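Local coordinates for protein putative pore-forming toxin (Bacteroides vulgatus ATCC 8482, PDB 3KOG) that is of uncertain function but may be a pore-forming toxin, built mainly of beta strands, at residues Ile21-Ile26 with Ala38-Ser43; Thr112-Phe117 with Arg180-Val185; Asn171-Leu176 with Val220-Glu225. One frame throughout, in Å; residues are numbered along the deposited sequence. Where two conformers were deposited one is given.

Contact 1 (Ile21-Ile26 with Ala38-Ser43); sequences ITPVVI and AEISFS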
loop_
_atom_site.group_PDB
_atom_site.type_symbol
_atom_site.label_atom_id
_atom_site.label_comp_id
_atom_site.label_asym_id
_atom_site.label_seq_id
_atom_site.Cartn_x
_atom_site.Cartn_y
_atom_site.Cartn_z
ATOM N N ILE A 21 -3.085 -0.042 -5.387
ATOM C CA ILE A 21 -3.564 -1.130 -4.594
ATOM C C ILE A 21 -3.555 -2.424 -5.396
ATOM O O ILE A 21 -4.125 -2.502 -6.522
ATOM C CB ILE A 21 -5.062 -0.862 -4.142
ATOM C CG1 ILE A 21 -5.155 0.327 -3.175
ATOM C CG2 ILE A 21 -5.660 -2.190 -3.471
ATOM C CD1 ILE A 21 -6.618 0.903 -3.051
ATOM N N THR A 22 -2.904 -3.433 -4.857
ATOM C CA THR A 22 -2.781 -4.725 -5.522
ATOM C C THR A 22 -3.497 -5.826 -4.733
ATOM O O THR A 22 -3.003 -6.308 -3.720
ATOM C CB THR A 22 -1.294 -5.100 -5.753
ATOM O OG1 THR A 22 -0.647 -4.069 -6.536
ATOM C CG2 THR A 22 -1.171 -6.432 -6.467
ATOM N N PRO A 23 -4.669 -6.259 -5.222
ATOM C CA PRO A 23 -5.387 -7.354 -4.580
ATOM C C PRO A 23 -4.700 -8.692 -4.834
ATOM O O PRO A 23 -4.156 -8.921 -5.922
ATOM C CB PRO A 23 -6.783 -7.339 -5.262
ATOM C CG PRO A 23 -6.792 -6.187 -6.133
ATOM C CD PRO A 23 -5.441 -5.657 -6.320
ATOM N N VAL A 24 -4.658 -9.509 -3.787
ATOM C CA VAL A 24 -4.208 -10.882 -3.818
ATOM C C VAL A 24 -5.393 -11.726 -3.278
ATOM O O VAL A 24 -5.838 -11.472 -2.137
ATOM C CB VAL A 24 -3.007 -11.075 -2.904
ATOM C CG1 VAL A 24 -2.561 -12.559 -2.920
ATOM C CG2 VAL A 24 -1.842 -10.109 -3.268
ATOM N N VAL A 25 -5.932 -12.657 -4.085
ATOM C CA VAL A 25 -7.138 -13.430 -3.694
ATOM C C VAL A 25 -6.693 -14.849 -3.328
ATOM O O VAL A 25 -6.073 -15.562 -4.168
ATOM C CB VAL A 25 -8.210 -13.504 -4.815
ATOM C CG1 VAL A 25 -9.497 -14.227 -4.316
ATOM C CG2 VAL A 25 -8.541 -12.077 -5.346
ATOM N N ILE A 26 -7.031 -15.257 -2.106
ATOM C CA ILE A 26 -6.647 -16.564 -1.580
ATOM C C ILE A 26 -7.863 -17.445 -1.367
ATOM O O ILE A 26 -8.820 -17.078 -0.668
ATOM C CB ILE A 26 -5.881 -16.456 -0.234
ATOM C CG1 ILE A 26 -4.646 -15.593 -0.381
ATOM C CG2 ILE A 26 -5.544 -17.875 0.376
ATOM C CD1 ILE A 26 -3.605 -16.041 -1.460
ATOM N N ALA A 38 -9.823 -15.390 -10.457
ATOM C CA ALA A 38 -10.992 -14.890 -9.730
ATOM C C ALA A 38 -11.519 -13.625 -10.416
ATOM O O ALA A 38 -10.756 -12.869 -11.037
ATOM C CB ALA A 38 -10.616 -14.576 -8.333
ATOM N N GLU A 39 -12.813 -13.406 -10.317
ATOM C CA GLU A 39 -13.443 -12.147 -10.716
ATOM C C GLU A 39 -13.124 -11.162 -9.599
ATOM O O GLU A 39 -13.290 -11.499 -8.407
ATOM C CB GLU A 39 -14.959 -12.345 -10.883
ATOM C CG GLU A 39 -15.729 -11.119 -11.427
ATOM C CD GLU A 39 -17.266 -11.337 -11.517
ATOM O OE1 GLU A 39 -17.776 -12.503 -11.429
ATOM O OE2 GLU A 39 -17.960 -10.307 -11.667
ATOM N N ILE A 40 -12.647 -9.971 -9.954
ATOM C CA ILE A 40 -12.255 -8.989 -8.978
ATOM C C ILE A 40 -12.855 -7.650 -9.287
ATOM O O ILE A 40 -12.756 -7.174 -10.415
ATOM C CB ILE A 40 -10.707 -8.853 -8.902
ATOM C CG1 ILE A 40 -10.119 -10.212 -8.509
ATOM C CG2 ILE A 40 -10.319 -7.802 -7.878
ATOM C CD1 ILE A 40 -8.581 -10.253 -8.497
ATOM N N SER A 41 -13.396 -6.987 -8.265
ATOM C CA SER A 41 -13.986 -5.693 -8.462
ATOM C C SER A 41 -13.509 -4.691 -7.414
ATOM O O SER A 41 -13.292 -5.029 -6.231
ATOM C CB SER A 41 -15.519 -5.805 -8.458
ATOM O OG SER A 41 -15.978 -6.273 -7.204
ATOM N N PHE A 42 -13.294 -3.469 -7.867
ATOM C CA PHE A 42 -12.946 -2.346 -7.018
ATOM C C PHE A 42 -14.180 -1.482 -6.877
ATOM O O PHE A 42 -14.752 -1.138 -7.901
ATOM C CB PHE A 42 -11.879 -1.485 -7.690
ATOM C CG PHE A 42 -10.560 -2.155 -7.885
ATOM C CD1 PHE A 42 -10.331 -2.951 -8.989
ATOM C CD2 PHE A 42 -9.557 -2.019 -6.928
ATOM C CE1 PHE A 42 -9.081 -3.612 -9.170
ATOM C CE2 PHE A 42 -8.305 -2.628 -7.111
ATOM C CZ PHE A 42 -8.061 -3.396 -8.238
ATOM N N SER A 43 -14.583 -1.126 -5.646
ATOM C CA SER A 43 -15.688 -0.205 -5.386
ATOM C C SER A 43 -15.599 1.112 -6.135
ATOM O O SER A 43 -16.608 1.604 -6.587
ATOM C CB SER A 43 -15.868 0.132 -3.881
ATOM O OG SER A 43 -14.705 0.716 -3.356
#
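The backbone N of V25, a residue whose side chain meets both A38 and I40, is hydrogen-bonded to OG1 of T35 in the loop between the two strands, and I40 rests on that same threonine. The contact proper is apolar. V25 divides its two methyls between neighbours: CG2 lies 3.6 Å from CD1 of I40, while CG1 approaches CB of A38 at 4.2 Å. With chi1 at -60° and an extended chi2, I40 carries CD1 forward along V25, and the two side chains lie alongside, pointing opposite ways.

The arrangement illustrates how sheets pack face to face in a beta sandwich, as expected for a family placed in the transthyretin clan. Strand 18-27 belongs to the large mixed sheet, and 39-42 is an outermost strand of a three-stranded antiparallel sheet facing it. Their local axes pass 9.5 Å apart, with N-to-C directions at 142°, so side chains rather than backbones fill the interval.

At the other end F42 meets P23 at about a right angle, its CZ lying 3.7 Å from CG of the proline ring. The edge of the same phenyl ring is turned to the backbone of I21, whose O is 4.2 Å from CE2 of F42. The I21 side chain continues the interface onto I60, V75 and I77 of the facing sheet, and V25 reaches A64 there.

Contact 2 (Thr112-Phe117 with Arg180-Val185); sequences TKHSGF and RFSVFV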
loop_
_atom_site.group_PDB
_atom_site.type_symbol
_atom_site.label_atom_id
_atom_site.label_comp_id
_atom_site.label_asym_id
_atom_site.label_seq_id
_atom_site.Cartn_x
_atom_site.Cartn_y
_atom_site.Cartn_z
ATOM N N THR A 112 12.432 6.188 8.257
ATOM C CA THR A 112 12.444 7.245 7.268
ATOM C C THR A 112 13.879 7.252 6.727
ATOM O O THR A 112 14.825 7.147 7.518
ATOM C CB THR A 112 12.079 8.591 7.906
ATOM O OG1 THR A 112 10.760 8.508 8.443
ATOM C CG2 THR A 112 12.088 9.733 6.901
ATOM N N LYS A 113 14.025 7.231 5.403
ATOM C CA LYS A 113 15.337 7.347 4.727
ATOM C C LYS A 113 15.294 8.632 3.913
ATOM O O LYS A 113 14.247 8.966 3.327
ATOM C CB LYS A 113 15.591 6.185 3.769
ATOM C CG LYS A 113 15.471 4.808 4.391
ATOM C CD LYS A 113 16.198 3.714 3.550
ATOM C CE LYS A 113 16.124 3.978 2.050
ATOM N NZ LYS A 113 16.153 2.721 1.239
ATOM N N HIS A 114 16.414 9.338 3.859
ATOM C CA HIS A 114 16.463 10.605 3.196
ATOM C C HIS A 114 17.795 10.723 2.469
ATOM O O HIS A 114 18.842 10.544 3.066
ATOM C CB HIS A 114 16.344 11.718 4.230
ATOM C CG HIS A 114 16.270 13.085 3.635
ATOM N ND1 HIS A 114 16.801 14.198 4.244
ATOM C CD2 HIS A 114 15.718 13.515 2.478
ATOM C CE1 HIS A 114 16.549 15.261 3.499
ATOM N NE2 HIS A 114 15.900 14.869 2.414
ATOM N N SER A 115 17.743 11.032 1.183
ATOM C CA SER A 115 18.941 11.306 0.424
ATOM C C SER A 115 19.576 12.664 0.833
ATOM O O SER A 115 18.959 13.482 1.567
ATOM C CB SER A 115 18.594 11.344 -1.051
ATOM O OG SER A 115 17.813 12.481 -1.340
ATOM N N GLY A 116 20.801 12.895 0.375
ATOM C CA GLY A 116 21.384 14.228 0.376
ATOM C C GLY A 116 20.644 15.077 -0.654
ATOM O O GLY A 116 19.754 14.577 -1.377
ATOM N N PHE A 117 21.008 16.355 -0.725
ATOM C CA PHE A 117 20.299 17.365 -1.550
ATOM C C PHE A 117 21.059 17.734 -2.805
ATOM O O PHE A 117 22.252 18.014 -2.741
ATOM C CB PHE A 117 20.132 18.696 -0.788
ATOM C CG PHE A 117 19.457 18.577 0.555
ATOM C CD1 PHE A 117 18.077 18.498 0.654
ATOM C CD2 PHE A 117 20.202 18.617 1.723
ATOM C CE1 PHE A 117 17.439 18.411 1.907
ATOM C CE2 PHE A 117 19.573 18.526 2.986
ATOM C CZ PHE A 117 18.192 18.437 3.070
ATOM N N ARG A 180 15.887 22.968 -3.946
ATOM C CA ARG A 180 16.708 22.078 -3.149
ATOM C C ARG A 180 15.958 20.757 -3.162
ATOM O O ARG A 180 14.882 20.625 -2.554
ATOM C CB ARG A 180 16.846 22.626 -1.726
ATOM C CG ARG A 180 17.662 21.790 -0.792
ATOM C CD ARG A 180 17.693 22.409 0.589
ATOM N NE ARG A 180 18.876 21.980 1.306
ATOM C CZ ARG A 180 20.111 22.433 1.082
ATOM N NH1 ARG A 180 20.359 23.357 0.138
ATOM N NH2 ARG A 180 21.119 21.937 1.798
ATOM N N PHE A 181 16.500 19.804 -3.903
ATOM C CA PHE A 181 15.832 18.541 -4.174
ATOM C C PHE A 181 16.426 17.411 -3.375
ATOM O O PHE A 181 17.649 17.291 -3.267
ATOM C CB PHE A 181 15.916 18.236 -5.679
ATOM C CG PHE A 181 15.356 16.879 -6.070
ATOM C CD1 PHE A 181 14.011 16.728 -6.351
ATOM C CD2 PHE A 181 16.171 15.751 -6.105
ATOM C CE1 PHE A 181 13.479 15.442 -6.649
ATOM C CE2 PHE A 181 15.670 14.499 -6.445
ATOM C CZ PHE A 181 14.309 14.345 -6.706
ATOM N N SER A 182 15.564 16.528 -2.888
ATOM C CA SER A 182 15.932 15.331 -2.189
ATOM C C SER A 182 14.788 14.328 -2.231
ATOM O O SER A 182 13.679 14.641 -2.675
ATOM C CB SER A 182 16.318 15.629 -0.728
ATOM O OG SER A 182 15.215 16.138 0.007
ATOM N N VAL A 183 15.063 13.119 -1.764
ATOM C CA VAL A 183 14.007 12.108 -1.745
ATOM C C VAL A 183 13.917 11.475 -0.359
ATOM O O VAL A 183 14.899 11.054 0.182
ATOM C CB VAL A 183 14.261 11.034 -2.818
ATOM C CG1 VAL A 183 13.122 9.995 -2.824
ATOM C CG2 VAL A 183 14.395 11.687 -4.198
ATOM N N PHE A 184 12.702 11.370 0.165
ATOM C CA PHE A 184 12.397 10.521 1.318
ATOM C C PHE A 184 11.779 9.194 0.893
ATOM O O PHE A 184 11.025 9.126 -0.067
ATOM C CB PHE A 184 11.443 11.205 2.307
ATOM C CG PHE A 184 12.018 12.373 3.028
ATOM C CD1 PHE A 184 12.012 13.646 2.456
ATOM C CD2 PHE A 184 12.479 12.224 4.314
ATOM C CE1 PHE A 184 12.536 14.758 3.174
ATOM C CE2 PHE A 184 13.019 13.300 5.007
ATOM C CZ PHE A 184 13.030 14.566 4.418
ATOM N N VAL A 185 12.141 8.142 1.606
ATOM C CA VAL A 185 11.484 6.851 1.522
ATOM C C VAL A 185 11.029 6.488 2.927
ATOM O O VAL A 185 11.845 6.411 3.851
ATOM C CB VAL A 185 12.419 5.773 0.949
ATOM C CG1 VAL A 185 11.715 4.409 0.918
ATOM C CG2 VAL A 185 12.910 6.195 -0.448
#
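H114 and F184 lie flat on one another, an offset stack whose centroids are 3.8 Å apart and whose planes differ by 7°. While one face is taken by F184, the imidazole uses its edge: NE2 of H114 makes a 2.8 Å hydrogen bond with OG of S182, which lies in the ring plane. The stack and the hydrogen bond together probably fix the tilt and the rotation of the imidazole. The methyl CG2 of T112 reaches the edge of the F184 ring, while OG1 of T112 is hydrogen-bonded to D186.

Farther along, R180 lays its extended side chain over one face of F117. NE sits above the ring centre and CZ is 4.2 Å from the centroid of F117, a cation-pi contact to which the CD of R180 adds a CH-pi interaction. The planes are not parallel, ring and guanidinium being 42° apart.

Behind these side chains stands an antiparallel ladder. K113 and V185 form a hydrogen-bonded pair, N of each donating to O of the other at 2.8 Å, and H114 with F184 is the following non-hydrogen-bonded pair, which places their rings on the same face. At S115 the pattern changes: its N still donates to O of V183, but the return bond, from N of V183, goes to the OG of S115 at 2.9 Å. A chi1 of 69° puts that hydroxyl over its own backbone, where it also donates to O of G116. The ladder lies between strands 98-120 and 179-198; on its other side 179-198 pairs with 207-225, R180, S182 and F184 bonding to E225, K223 and S221, while F181 points away to pack on V173 and V175 of strand 162-175.

Contact 3 (Asn171-Leu176 with Val220-Glu225); sequences NDVQVL and VSPKNE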
loop_
_atom_site.group_PDB
_atom_site.type_symbol
_atom_site.label_atom_id
_atom_site.label_comp_id
_atom_site.label_asym_id
_atom_site.label_seq_id
_atom_site.Cartn_x
_atom_site.Cartn_y
_atom_site.Cartn_z
ATOM N N ASN A 171 12.317 6.691 -13.367
ATOM C CA ASN A 171 13.155 7.548 -14.224
ATOM C C ASN A 171 12.489 8.906 -14.536
ATOM O O ASN A 171 12.953 9.653 -15.397
ATOM C CB ASN A 171 13.481 6.818 -15.537
ATOM N N ASP A 172 11.431 9.234 -13.788
ATOM C CA ASP A 172 10.528 10.345 -14.106
ATOM C C ASP A 172 10.238 11.243 -12.862
ATOM O O ASP A 172 9.181 11.852 -12.742
ATOM C CB ASP A 172 9.226 9.755 -14.592
ATOM C CG ASP A 172 8.568 8.911 -13.530
ATOM O OD1 ASP A 172 9.207 7.949 -13.028
ATOM O OD2 ASP A 172 7.424 9.225 -13.171
ATOM N N VAL A 173 11.182 11.313 -11.942
ATOM C CA VAL A 173 11.002 12.151 -10.772
ATOM C C VAL A 173 11.403 13.567 -11.173
ATOM O O VAL A 173 12.418 13.809 -11.836
ATOM C CB VAL A 173 11.792 11.603 -9.607
ATOM C CG1 VAL A 173 11.624 12.500 -8.352
ATOM C CG2 VAL A 173 11.346 10.160 -9.316
ATOM N N GLN A 174 10.589 14.520 -10.783
ATOM C CA GLN A 174 10.772 15.881 -11.230
ATOM C C GLN A 174 11.643 16.669 -10.258
ATOM O O GLN A 174 11.319 16.756 -9.065
ATOM C CB GLN A 174 9.401 16.495 -11.359
ATOM C CG GLN A 174 9.310 17.782 -12.076
ATOM C CD GLN A 174 7.929 17.964 -12.690
ATOM O OE1 GLN A 174 7.293 16.987 -13.087
ATOM N NE2 GLN A 174 7.467 19.198 -12.769
ATOM N N VAL A 175 12.754 17.210 -10.783
ATOM C CA VAL A 175 13.622 18.164 -10.084
ATOM C C VAL A 175 13.229 19.533 -10.581
ATOM O O VAL A 175 13.450 19.852 -11.730
ATOM C CB VAL A 175 15.133 17.937 -10.368
ATOM C CG1 VAL A 175 15.976 18.981 -9.616
ATOM C CG2 VAL A 175 15.545 16.538 -9.997
ATOM N N LEU A 176 12.623 20.350 -9.731
ATOM C CA LEU A 176 12.156 21.663 -10.186
ATOM C C LEU A 176 13.277 22.635 -10.387
ATOM O O LEU A 176 14.397 22.427 -9.925
ATOM C CB LEU A 176 11.105 22.250 -9.211
ATOM C CG LEU A 176 9.745 21.541 -9.173
ATOM C CD1 LEU A 176 8.798 22.232 -8.205
ATOM C CD2 LEU A 176 9.122 21.500 -10.570
ATOM N N VAL A 220 7.245 6.846 -1.213
ATOM C CA VAL A 220 8.397 7.615 -1.704
ATOM C C VAL A 220 7.912 9.074 -1.886
ATOM O O VAL A 220 6.839 9.320 -2.478
ATOM C CB VAL A 220 8.885 7.058 -3.072
ATOM C CG1 VAL A 220 10.159 7.835 -3.582
ATOM C CG2 VAL A 220 9.192 5.608 -2.951
ATOM N N SER A 221 8.710 10.033 -1.431
ATOM C CA SER A 221 8.286 11.438 -1.355
ATOM C C SER A 221 9.426 12.304 -1.886
ATOM O O SER A 221 10.337 12.628 -1.124
ATOM C CB SER A 221 7.998 11.788 0.069
ATOM O OG SER A 221 6.990 10.960 0.620
ATOM N N PRO A 222 9.434 12.588 -3.193
ATOM C CA PRO A 222 10.417 13.548 -3.720
ATOM C C PRO A 222 10.080 14.959 -3.218
ATOM O O PRO A 222 8.908 15.320 -3.148
ATOM C CB PRO A 222 10.245 13.456 -5.233
ATOM C CG PRO A 222 9.313 12.243 -5.458
ATOM C CD PRO A 222 8.514 12.123 -4.229
ATOM N N LYS A 223 11.086 15.717 -2.827
ATOM C CA LYS A 223 10.904 17.009 -2.189
ATOM C C LYS A 223 11.631 18.072 -3.001
ATOM O O LYS A 223 12.801 17.859 -3.395
ATOM C CB LYS A 223 11.541 16.955 -0.809
ATOM C CG LYS A 223 10.833 15.996 0.138
ATOM C CD LYS A 223 9.442 16.500 0.540
ATOM C CE LYS A 223 8.884 15.724 1.776
ATOM N NZ LYS A 223 7.401 15.840 1.841
ATOM N N ASN A 224 10.932 19.165 -3.297
ATOM C CA ASN A 224 11.515 20.327 -3.970
ATOM C C ASN A 224 11.304 21.495 -3.026
ATOM O O ASN A 224 10.190 21.949 -2.860
ATOM C CB ASN A 224 10.883 20.574 -5.334
ATOM C CG ASN A 224 11.442 19.633 -6.411
ATOM O OD1 ASN A 224 12.534 19.837 -6.938
ATOM N ND2 ASN A 224 10.685 18.608 -6.730
ATOM N N GLU A 225 12.370 21.920 -2.385
ATOM C CA GLU A 225 12.317 22.893 -1.290
ATOM C C GLU A 225 13.078 24.162 -1.601
ATOM O O GLU A 225 13.904 24.200 -2.516
ATOM C CB GLU A 225 12.964 22.268 -0.076
ATOM C CG GLU A 225 12.191 21.085 0.417
ATOM C CD GLU A 225 12.883 20.405 1.572
ATOM O OE1 GLU A 225 14.117 20.645 1.755
ATOM O OE2 GLU A 225 12.160 19.643 2.275
#
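The side chains of N224 and L176 meet at about a right angle, CG of the leucine lying 3.8 Å from CG of the asparagine. A chi1 of -79° turns the amide toward strand 162-175, where its two ends grip the backbone on either side of V175. ND2 of N224 donates to O of Q174 at 3.0 Å, nearly straight (169°), with the acceptor close to the amide plane. The other end is met differently: N of L176 donates to OD1 of N224 at 2.8 Å, but from above the carbonyl plane (51° out of it) and not on a lone pair. OD1 also accepts a hydrogen bond from OG of S179.

Earlier along both strands the contact is apolar. CG1 of V173 leans on the ring of P222, 3.5 Å from CB of the proline, and F181 touches N224.

The two strands run nearly parallel here, but their local axes come no nearer than 7.7 Å, too wide for a ladder. The backbones of V173 and V175 bond instead to I128 and Y126 of strand 126-143, which also pairs with 207-225. The amide spans the width, presenting the donor and acceptor that a parallel backbone would offer. With both ends engaged, the carboxamide has a defined orientation: exchanging O and N would set acceptor against acceptor at Q174 and donor against donor at L176.

How the contacts relate
Contacts 2 and 3 form one continuous region, their centres about 9 Å apart, because strands 179-198 and 207-225 are neighbours in the mixed sheet: CD1 of F181 packs on O of K223 at 3.4 Å. Their segments alternate along the chain, so the region is assembled from four separate stretches of sequence. Contact 1 closes earlier in the chain and lies on the opposite side of its centre, about 33 Å from contact 2 and about 31 Å from contact 3, measured between centres. All three reach the mixed sheet, which therefore spans the molecule, carrying the three-stranded sheet at contact 1 and the strand-end interactions at contacts 2 and 3.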